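Local coordinates for protein 4-alpha-glucanotransferase (Aquifex aeolicus, PDB 1TZ7) that belongs to the amylomaltase or D-enzyme family and is built round a parallel eight-stranded beta/alpha barrel, with helical insertions and a small antiparallel sheet, at residues Leu90-Glu95 and Gln208-Leu212; Glu175-Arg179 and Val238-Pro242; Gly310-Glu316 and Gly327-Pro333. All blocks are in the same frame, centred on the assembly; numbering follows the deposited sequence.

Contact 1: Leu90-Glu95 and Gln208-Leu212; sequences LIDPEE and QWEKL
Gln208 reaches out from helix 192-218 and lays its amide against Asp92 and Glu95, making the tight centre of the contact. Its OE1 takes Asp92 N at 2.9 Å, in the carbonyl plane and on a lone pair, while Gln208 NE2 gives one hydrogen to Asp92 O (3.0 Å) and the other to Glu95 OE2 (2.7 Å). Glutamine suits the place because one flat group accepts and donates at once, and three bonds fix its rotation. CG lies beside the backbone N (chi1 -75°) and the extended chain beyond it carries the amide clear of the helix. Ile91 crosses it at about a right angle: CG2 of Ile91 lies 3.7 Å from Gln208 NE2, and the Ile91 side chain also packs on Val204, Phe205 and Leu128. Asp92 also forms an Asx turn that leads into helix 94-98: its OD1 accepts Glu94 N at 3.1 Å, from above the carboxylate plane, and Pro93 fits the turn with its fixed phi. Toward solvent the grip slackens. There the exposed Lys211, bent near its tip, comes from the opposite direction to Glu95 and makes a weakly bonded salt bridge, NZ of Lys211 to OE1 of Glu95 at 3.3 Å.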
loop_
_atom_site.group_PDB
_atom_site.type_symbol
_atom_site.label_atom_id
_atom_site.label_comp_id
_atom_site.label_asym_id
_atom_site.label_seq_id
_atom_site.Cartn_x
_atom_site.Cartn_y
_atom_site.Cartn_z
ATOM N N LEU A 90 9.899 9.296 -1.334
ATOM C CA LEU A 90 8.812 9.790 -2.185
ATOM C C LEU A 90 8.706 11.320 -2.144
ATOM O O LEU A 90 7.860 11.903 -2.810
ATOM C CB LEU A 90 7.480 9.181 -1.755
ATOM C CG LEU A 90 7.436 7.657 -1.643
ATOM C CD1 LEU A 90 6.057 7.203 -1.196
ATOM C CD2 LEU A 90 7.810 7.008 -2.961
ATOM N N ILE A 91 9.561 11.959 -1.362
ATOM C CA ILE A 91 9.521 13.407 -1.229
ATOM C C ILE A 91 10.091 14.081 -2.473
ATOM O O ILE A 91 11.111 13.648 -3.017
ATOM C CB ILE A 91 10.289 13.858 0.031
ATOM C CG1 ILE A 91 9.477 13.519 1.283
ATOM C CG2 ILE A 91 10.578 15.361 -0.026
ATOM C CD1 ILE A 91 10.244 13.685 2.590
ATOM N N ASP A 92 9.419 15.135 -2.920
ATOM C CA ASP A 92 9.892 15.949 -4.031
ATOM C C ASP A 92 10.942 16.951 -3.533
ATOM O O ASP A 92 10.622 17.861 -2.779
ATOM C CB ASP A 92 8.713 16.699 -4.666
ATOM C CG ASP A 92 9.150 17.695 -5.723
ATOM O OD1 ASP A 92 10.209 17.480 -6.350
ATOM O OD2 ASP A 92 8.495 18.720 -5.993
ATOM N N PRO A 93 12.195 16.776 -3.961
ATOM C CA PRO A 93 13.299 17.620 -3.487
ATOM C C PRO A 93 13.276 19.034 -4.078
ATOM O O PRO A 93 13.982 19.914 -3.581
ATOM C CB PRO A 93 14.548 16.860 -3.957
ATOM C CG PRO A 93 14.100 16.066 -5.135
ATOM C CD PRO A 93 12.650 15.760 -4.930
ATOM N N GLU A 94 12.480 19.245 -5.126
ATOM C CA GLU A 94 12.386 20.562 -5.761
ATOM C C GLU A 94 11.622 21.568 -4.884
ATOM O O GLU A 94 11.781 22.776 -5.044
ATOM C CB GLU A 94 11.725 20.453 -7.142
ATOM C CG GLU A 94 12.702 20.105 -8.260
ATOM C CD GLU A 94 12.019 19.909 -9.603
ATOM O OE1 GLU A 94 12.671 19.378 -10.529
ATOM O OE2 GLU A 94 10.838 20.286 -9.734
ATOM N N GLU A 95 10.799 21.064 -3.962
ATOM C CA GLU A 95 10.152 21.927 -2.966
ATOM C C GLU A 95 11.170 22.465 -1.972
ATOM O O GLU A 95 11.047 23.593 -1.495
ATOM C CB GLU A 95 9.042 21.175 -2.219
ATOM C CG GLU A 95 7.961 22.099 -1.651
ATOM C CD GLU A 95 7.208 21.497 -0.468
ATOM O OE1 GLU A 95 6.221 22.117 -0.023
ATOM O OE2 GLU A 95 7.602 20.415 0.016
ATOM N N GLN A 208 3.495 17.651 1.755
ATOM C CA GLN A 208 3.479 17.419 0.320
ATOM C C GLN A 208 2.283 16.536 -0.087
ATOM O O GLN A 208 1.678 16.747 -1.135
ATOM C CB GLN A 208 4.792 16.790 -0.139
ATOM C CG GLN A 208 5.961 17.784 -0.193
ATOM C CD GLN A 208 7.177 17.227 -0.919
ATOM O OE1 GLN A 208 7.155 16.100 -1.401
ATOM N NE2 GLN A 208 8.235 18.022 -0.996
ATOM N N TRP A 209 1.944 15.559 0.745
ATOM C CA TRP A 209 0.797 14.714 0.466
ATOM C C TRP A 209 -0.520 15.474 0.649
ATOM O O TRP A 209 -1.466 15.267 -0.099
ATOM C CB TRP A 209 0.789 13.467 1.340
ATOM C CG TRP A 209 -0.347 12.587 1.002
ATOM C CD1 TRP A 209 -1.566 12.542 1.621
ATOM C CD2 TRP A 209 -0.412 11.649 -0.074
ATOM N NE1 TRP A 209 -2.373 11.619 1.006
ATOM C CE2 TRP A 209 -1.689 11.054 -0.038
ATOM C CE3 TRP A 209 0.491 11.235 -1.066
ATOM C CZ2 TRP A 209 -2.086 10.078 -0.951
ATOM C CZ3 TRP A 209 0.092 10.267 -1.971
ATOM C CH2 TRP A 209 -1.179 9.699 -1.907
ATOM N N GLU A 210 -0.567 16.341 1.655
ATOM C CA GLU A 210 -1.745 17.165 1.915
ATOM C C GLU A 210 -2.057 18.032 0.699
ATOM O O GLU A 210 -3.210 18.161 0.300
ATOM C CB GLU A 210 -1.508 18.049 3.149
ATOM C CG GLU A 210 -2.649 19.006 3.472
ATOM C CD GLU A 210 -2.374 19.847 4.710
ATOM O OE1 GLU A 210 -1.499 20.736 4.647
ATOM O OE2 GLU A 210 -3.030 19.616 5.745
ATOM N N LYS A 211 -1.014 18.615 0.111
ATOM C CA LYS A 211 -1.157 19.463 -1.069
ATOM C C LYS A 211 -1.626 18.652 -2.280
ATOM O O LYS A 211 -2.475 19.097 -3.041
ATOM C CB LYS A 211 0.182 20.148 -1.389
ATOM C CG LYS A 211 0.049 21.464 -2.133
ATOM C CD LYS A 211 1.424 22.068 -2.458
ATOM C CE LYS A 211 1.997 22.851 -1.273
ATOM N NZ LYS A 211 2.909 22.018 -0.439
ATOM N N LEU A 212 -1.063 17.465 -2.449
ATOM C CA LEU A 212 -1.415 16.609 -3.569
ATOM C C LEU A 212 -2.847 16.096 -3.413
ATOM O O LEU A 212 -3.593 16.000 -4.386
ATOM C CB LEU A 212 -0.449 15.432 -3.661
ATOM C CG LEU A 212 -0.654 14.491 -4.854
ATOM C CD1 LEU A 212 -0.328 15.192 -6.162
ATOM C CD2 LEU A 212 0.193 13.237 -4.694
#

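Contact 2: Glu175-Arg179 and Val238-Pro242; sequences ELKRR and VWTNP
Two helix ends meet here, with Lys177 CA and Trp239 CA 7.3 Å apart, the first helix closing in a Schellman motif and the second ending at Thr240, with Asn241 the first residue out of helical geometry. Arg179, at positive phi (59°), is the C-prime residue of that motif: Glu180 N bonds back to Glu175 O, and Arg179 N weakly to Leu176 O. The same Leu176 O, in the last turn of the helix, accepts Trp239 NE1 at 3.1 Å. The Leu176 oxygen lies in the plane of the indole, so the one polar atom of this buried ring is satisfied at its edge. Over the ring's face runs Arg179. Its CD makes a CH-pi contact, 4.1 Å from the centroid of the five-membered ring of Trp239, and a bend at chi3 (52°) swings the guanidinium across, CZ of Arg179 lying 4.7 Å from the centroid of the six-membered ring of Trp239. This cation-pi pair is not stacked flat: the planes stand 89° apart, and NH2 dips toward the indole. Asp154 pairs with Arg179 NH1, Trp172 meets Trp239 edge-to-face, and Leu184 touches both partners. Thr240 turns its hydroxyl back to Ala236 O, and its methyl CG2 lies over one guanidinium face, 3.6 Å from Arg179 NH2.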
loop_
_atom_site.group_PDB
_atom_site.type_symbol
_atom_site.label_atom_id
_atom_site.label_comp_id
_atom_site.label_asym_id
_atom_site.label_seq_id
_atom_site.Cartn_x
_atom_site.Cartn_y
_atom_site.Cartn_z
ATOM N N GLU A 175 16.063 -1.365 29.206
ATOM C CA GLU A 175 15.233 -0.279 29.715
ATOM C C GLU A 175 14.560 0.504 28.583
ATOM O O GLU A 175 13.399 0.880 28.693
ATOM C CB GLU A 175 16.063 0.667 30.583
ATOM C CG GLU A 175 15.321 1.182 31.803
ATOM C CD GLU A 175 16.248 1.552 32.931
ATOM O OE1 GLU A 175 16.823 2.657 32.885
ATOM O OE2 GLU A 175 16.406 0.737 33.865
ATOM N N LEU A 176 15.297 0.746 27.502
ATOM C CA LEU A 176 14.723 1.385 26.310
ATOM C C LEU A 176 13.847 0.397 25.533
ATOM O O LEU A 176 12.838 0.776 24.946
ATOM C CB LEU A 176 15.832 1.922 25.402
ATOM C CG LEU A 176 16.745 2.992 26.011
ATOM C CD1 LEU A 176 17.941 3.246 25.110
ATOM C CD2 LEU A 176 15.979 4.281 26.262
ATOM N N LYS A 177 14.250 -0.870 25.543
ATOM C CA LYS A 177 13.536 -1.929 24.832
ATOM C C LYS A 177 12.111 -2.096 25.371
ATOM O O LYS A 177 11.173 -2.318 24.607
ATOM C CB LYS A 177 14.307 -3.250 24.965
ATOM C CG LYS A 177 13.647 -4.446 24.307
ATOM C CD LYS A 177 14.482 -5.709 24.511
ATOM C CE LYS A 177 13.732 -6.954 24.083
ATOM N NZ LYS A 177 14.371 -8.193 24.604
ATOM N N ARG A 178 11.963 -1.989 26.690
ATOM C CA ARG A 178 10.674 -2.206 27.345
ATOM C C ARG A 178 9.997 -0.875 27.670
ATOM O O ARG A 178 8.981 -0.840 28.356
ATOM C CB ARG A 178 10.863 -3.022 28.629
ATOM C CG ARG A 178 11.653 -4.311 28.435
ATOM C CD ARG A 178 11.046 -5.520 29.116
ATOM N NE ARG A 178 11.760 -6.747 28.777
ATOM C CZ ARG A 178 11.513 -7.936 29.321
ATOM N NH1 ARG A 178 10.561 -8.071 30.241
ATOM N NH2 ARG A 178 12.221 -8.996 28.945
ATOM N N ARG A 179 10.578 0.219 27.178
ATOM C CA ARG A 179 9.962 1.542 27.268
ATOM C C ARG A 179 9.693 1.955 28.723
ATOM O O ARG A 179 8.602 2.412 29.058
ATOM C CB ARG A 179 8.660 1.584 26.453
ATOM C CG ARG A 179 8.871 1.431 24.953
ATOM C CD ARG A 179 7.582 1.356 24.148
ATOM N NE ARG A 179 6.681 2.473 24.443
ATOM C CZ ARG A 179 6.826 3.708 23.962
ATOM N NH1 ARG A 179 5.954 4.651 24.291
ATOM N NH2 ARG A 179 7.838 4.003 23.148
ATOM N N VAL A 238 5.370 -2.406 16.942
ATOM C CA VAL A 238 5.527 -3.531 17.870
ATOM C C VAL A 238 6.245 -3.060 19.130
ATOM O O VAL A 238 5.876 -3.429 20.239
ATOM C CB VAL A 238 6.314 -4.705 17.223
ATOM C CG1 VAL A 238 6.444 -5.854 18.191
ATOM C CG2 VAL A 238 5.623 -5.170 15.935
ATOM N N TRP A 239 7.266 -2.232 18.942
ATOM C CA TRP A 239 7.992 -1.621 20.052
ATOM C C TRP A 239 7.041 -0.895 21.024
ATOM O O TRP A 239 7.157 -1.048 22.237
ATOM C CB TRP A 239 9.036 -0.641 19.512
ATOM C CG TRP A 239 9.846 0.033 20.573
ATOM C CD1 TRP A 239 10.514 -0.565 21.600
ATOM C CD2 TRP A 239 10.078 1.438 20.711
ATOM N NE1 TRP A 239 11.147 0.382 22.370
ATOM C CE2 TRP A 239 10.894 1.622 21.845
ATOM C CE3 TRP A 239 9.672 2.572 19.987
ATOM C CZ2 TRP A 239 11.315 2.886 22.272
ATOM C CZ3 TRP A 239 10.093 3.822 20.414
ATOM C CH2 TRP A 239 10.905 3.966 21.547
ATOM N N THR A 240 6.104 -0.111 20.481
ATOM C CA THR A 240 5.224 0.731 21.320
ATOM C C THR A 240 4.070 -0.060 21.918
ATOM O O THR A 240 3.578 0.276 22.983
ATOM C CB THR A 240 4.657 1.938 20.518
ATOM O OG1 THR A 240 4.449 1.580 19.150
ATOM C CG2 THR A 240 5.648 3.061 20.460
ATOM N N ASN A 241 3.638 -1.107 21.224
ATOM C CA ASN A 241 2.482 -1.885 21.664
ATOM C C ASN A 241 2.750 -3.396 21.661
ATOM O O ASN A 241 2.072 -4.144 20.969
ATOM C CB ASN A 241 1.279 -1.578 20.776
ATOM C CG ASN A 241 1.021 -0.095 20.636
ATOM O OD1 ASN A 241 1.331 0.509 19.608
ATOM N ND2 ASN A 241 0.456 0.502 21.665
ATOM N N PRO A 242 3.726 -3.840 22.446
ATOM C CA PRO A 242 4.113 -5.259 22.463
ATOM C C PRO A 242 2.963 -6.182 22.890
ATOM O O PRO A 242 2.821 -7.274 22.349
ATOM C CB PRO A 242 5.261 -5.304 23.489
ATOM C CG PRO A 242 5.117 -4.054 24.293
ATOM C CD PRO A 242 4.528 -3.036 23.383
#

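Contact 3: Gly310-Glu316 and Gly327-Pro333; sequences GFEAYWE and GRWVKAP
Tyr314 and Val330 bond to each other twice through their backbones, each N to the other's O at 2.9 Å, and Glu316 and Arg328 form a second such pair. Between and beyond them lie the non-hydrogen-bonded pairs Trp315-Trp329 and Ala313-Lys331. The strand axes run at 142°, antiparallel with a marked twist. Past the strand end Ala332 N still bonds to Glu312 O (3.0 Å).

The aromatic contacts differ on the two faces of the sheet. With Ala313 and Lys331 go the two tryptophans, whose indoles meet in a T-shaped stack: the edge of Trp315 points at the face of Trp329, with the six-membered ring centroid of Trp315 4.8 Å from the five-membered ring centroid of Trp329 and the planes 68° apart. One face of Trp315 lies on the main chain of Gly327, its CZ2 3.4 Å from Gly327 C; without a side chain, glycine lets the flat ring settle there, while Trp315 NE1 bonds to Ala324 O. On the other face, chi1 of 66° brings the Tyr314 ring alongside Val330, whose branched CB sits 4.0 Å from the Tyr314 ring centroid in a CH-pi contact.

Charged side chains finish each end. Lys331 NZ reaches the syn lone pair of Glu312 OE1 at 2.8 Å, and Arg309 pairs with the other oxygen. Arg328 NH1 meets Glu316 OE2 at 2.6 Å. Glu316 OE1 accepts Tyr314 OH at 3.0 Å and pairs with Lys246, so the buried carboxylate is held through both oxygens, which would probably keep it ionised.

Together this is a twisted beta hairpin, strands 313-318 and 328-331, with 328-331 the outermost strand of a four-stranded antiparallel sheet beside the parallel barrel.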
loop_
_atom_site.group_PDB
_atom_site.type_symbol
_atom_site.label_atom_id
_atom_site.label_comp_id
_atom_site.label_asym_id
_atom_site.label_seq_id
_atom_site.Cartn_x
_atom_site.Cartn_y
_atom_site.Cartn_z
ATOM N N GLY A 310 -7.912 -12.463 7.197
ATOM C CA GLY A 310 -7.274 -12.542 8.503
ATOM C C GLY A 310 -8.122 -11.999 9.657
ATOM O O GLY A 310 -7.862 -12.309 10.816
ATOM N N PHE A 311 -9.127 -11.182 9.339
ATOM C CA PHE A 311 -10.027 -10.639 10.361
ATOM C C PHE A 311 -11.054 -11.688 10.804
ATOM O O PHE A 311 -11.644 -11.574 11.875
ATOM C CB PHE A 311 -10.739 -9.390 9.839
ATOM C CG PHE A 311 -9.816 -8.216 9.595
ATOM C CD1 PHE A 311 -9.696 -7.661 8.328
ATOM C CD2 PHE A 311 -9.073 -7.668 10.635
ATOM C CE1 PHE A 311 -8.850 -6.583 8.102
ATOM C CE2 PHE A 311 -8.226 -6.592 10.409
ATOM C CZ PHE A 311 -8.119 -6.051 9.138
ATOM N N GLU A 312 -11.256 -12.708 9.973
ATOM C CA GLU A 312 -12.085 -13.859 10.348
ATOM C C GLU A 312 -11.239 -14.948 11.001
ATOM O O GLU A 312 -11.596 -15.475 12.046
ATOM C CB GLU A 312 -12.797 -14.426 9.110
ATOM C CG GLU A 312 -13.865 -15.474 9.429
ATOM C CD GLU A 312 -13.292 -16.884 9.551
ATOM O OE1 GLU A 312 -13.788 -17.663 10.399
ATOM O OE2 GLU A 312 -12.349 -17.210 8.802
ATOM N N ALA A 313 -10.125 -15.286 10.363
ATOM C CA ALA A 313 -9.166 -16.244 10.918
ATOM C C ALA A 313 -7.806 -16.071 10.241
ATOM O O ALA A 313 -7.732 -15.783 9.049
ATOM C CB ALA A 313 -9.674 -17.676 10.731
ATOM N N TYR A 314 -6.735 -16.247 11.008
ATOM C CA TYR A 314 -5.387 -16.034 10.492
ATOM C C TYR A 314 -4.501 -17.255 10.712
ATOM O O TYR A 314 -4.679 -18.006 11.674
ATOM C CB TYR A 314 -4.753 -14.799 11.141
ATOM C CG TYR A 314 -4.487 -14.939 12.621
ATOM C CD1 TYR A 314 -3.242 -15.341 13.087
ATOM C CD2 TYR A 314 -5.483 -14.657 13.557
ATOM C CE1 TYR A 314 -2.991 -15.466 14.440
ATOM C CE2 TYR A 314 -5.243 -14.780 14.913
ATOM C CZ TYR A 314 -3.993 -15.186 15.351
ATOM O OH TYR A 314 -3.744 -15.312 16.696
ATOM N N TRP A 315 -3.549 -17.444 9.810
ATOM C CA TRP A 315 -2.631 -18.563 9.885
ATOM C C TRP A 315 -1.492 -18.240 10.862
ATOM O O TRP A 315 -0.790 -17.238 10.710
ATOM C CB TRP A 315 -2.076 -18.880 8.495
ATOM C CG TRP A 315 -1.278 -20.153 8.425
ATOM C CD1 TRP A 315 0.067 -20.264 8.235
ATOM C CD2 TRP A 315 -1.779 -21.491 8.529
ATOM N NE1 TRP A 315 0.435 -21.588 8.219
ATOM C CE2 TRP A 315 -0.680 -22.363 8.399
ATOM C CE3 TRP A 315 -3.051 -22.047 8.724
ATOM C CZ2 TRP A 315 -0.812 -23.753 8.456
ATOM C CZ3 TRP A 315 -3.176 -23.435 8.781
ATOM C CH2 TRP A 315 -2.065 -24.264 8.647
ATOM N N GLU A 316 -1.330 -19.097 11.861
ATOM C CA GLU A 316 -0.391 -18.866 12.951
ATOM C C GLU A 316 0.603 -20.038 13.048
ATOM O O GLU A 316 0.201 -21.173 13.263
ATOM C CB GLU A 316 -1.164 -18.743 14.262
ATOM C CG GLU A 316 -0.311 -18.477 15.479
ATOM C CD GLU A 316 -1.128 -18.428 16.756
ATOM O OE1 GLU A 316 -1.630 -17.337 17.105
ATOM O OE2 GLU A 316 -1.272 -19.479 17.407
ATOM N N GLY A 327 1.481 -24.750 10.857
ATOM C CA GLY A 327 0.675 -23.729 11.502
ATOM C C GLY A 327 -0.740 -24.201 11.788
ATOM O O GLY A 327 -1.032 -25.398 11.738
ATOM N N ARG A 328 -1.620 -23.252 12.091
ATOM C CA ARG A 328 -3.037 -23.542 12.279
ATOM C C ARG A 328 -3.874 -22.287 12.099
ATOM O O ARG A 328 -3.387 -21.177 12.267
ATOM C CB ARG A 328 -3.285 -24.128 13.667
ATOM C CG ARG A 328 -2.752 -23.263 14.815
ATOM C CD ARG A 328 -3.533 -23.425 16.128
ATOM N NE ARG A 328 -2.668 -23.502 17.227
ATOM C CZ ARG A 328 -2.356 -22.550 18.106
ATOM N NH1 ARG A 328 -2.933 -21.344 18.161
ATOM N NH2 ARG A 328 -1.479 -22.880 19.006
ATOM N N TRP A 329 -5.138 -22.470 11.757
ATOM C CA TRP A 329 -6.060 -21.359 11.641
ATOM C C TRP A 329 -6.575 -20.957 13.019
ATOM O O TRP A 329 -7.083 -21.786 13.767
ATOM C CB TRP A 329 -7.224 -21.722 10.723
ATOM C CG TRP A 329 -6.847 -21.745 9.260
ATOM C CD1 TRP A 329 -6.765 -22.844 8.448
ATOM C CD2 TRP A 329 -6.501 -20.620 8.444
ATOM N NE1 TRP A 329 -6.390 -22.468 7.179
ATOM C CE2 TRP A 329 -6.222 -21.108 7.149
ATOM C CE3 TRP A 329 -6.397 -19.242 8.674
ATOM C CZ2 TRP A 329 -5.849 -20.269 6.094
ATOM C CZ3 TRP A 329 -6.024 -18.412 7.620
ATOM C CH2 TRP A 329 -5.756 -18.932 6.351
ATOM N N VAL A 330 -6.430 -19.678 13.345
ATOM C CA VAL A 330 -6.895 -19.143 14.616
ATOM C C VAL A 330 -7.932 -18.048 14.372
ATOM O O VAL A 330 -7.672 -17.084 13.649
ATOM C CB VAL A 330 -5.731 -18.548 15.430
ATOM C CG1 VAL A 330 -6.228 -18.021 16.776
ATOM C CG2 VAL A 330 -4.629 -19.593 15.633
ATOM N N LYS A 331 -9.105 -18.201 14.981
ATOM C CA LYS A 331 -10.208 -17.258 14.782
ATOM C C LYS A 331 -9.864 -15.894 15.367
ATOM O O LYS A 331 -9.342 -15.800 16.472
ATOM C CB LYS A 331 -11.497 -17.793 15.423
ATOM C CG LYS A 331 -12.027 -19.089 14.783
ATOM C CD LYS A 331 -12.716 -18.816 13.447
ATOM C CE LYS A 331 -13.252 -20.105 12.817
ATOM N NZ LYS A 331 -13.009 -20.158 11.343
ATOM N N ALA A 332 -10.152 -14.841 14.602
ATOM C CA ALA A 332 -10.031 -13.463 15.077
ATOM C C ALA A 332 -11.434 -12.829 15.192
ATOM O O ALA A 332 -12.374 -13.289 14.559
ATOM C CB ALA A 332 -9.156 -12.651 14.110
ATOM N N PRO A 333 -11.560 -11.775 15.997
ATOM C CA PRO A 333 -12.871 -11.200 16.319
ATOM C C PRO A 333 -13.327 -10.148 15.294
ATOM O O PRO A 333 -13.543 -8.997 15.651
ATOM C CB PRO A 333 -12.628 -10.554 17.679
ATOM C CG PRO A 333 -11.189 -10.096 17.622
ATOM C CD PRO A 333 -10.465 -11.051 16.668
#

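Overall arrangement
Read from the N terminus, the chain passes Leu90-Glu95 first and closes contact 1 only at Gln208-Leu212, after 112 mostly helical residues. Inside that long loop contact 2 opens at Glu175-Arg179; it closes at Val238-Pro242, after barrel strand 222-227, so the two loops cross. Contact 1 joins the turn into helix 94-98, and its first residues, to the long helix 192-218, and contact 2 joins the ends of helices 174-177 and 236-240. Contact 3 follows in series as a local hairpin of the antiparallel sheet. Contacts 1 and 3 lie on opposite sides of the chain's centre, their centres 39 Å apart, whereas nearest atoms of contacts 2 and 3 are about 12 Å apart.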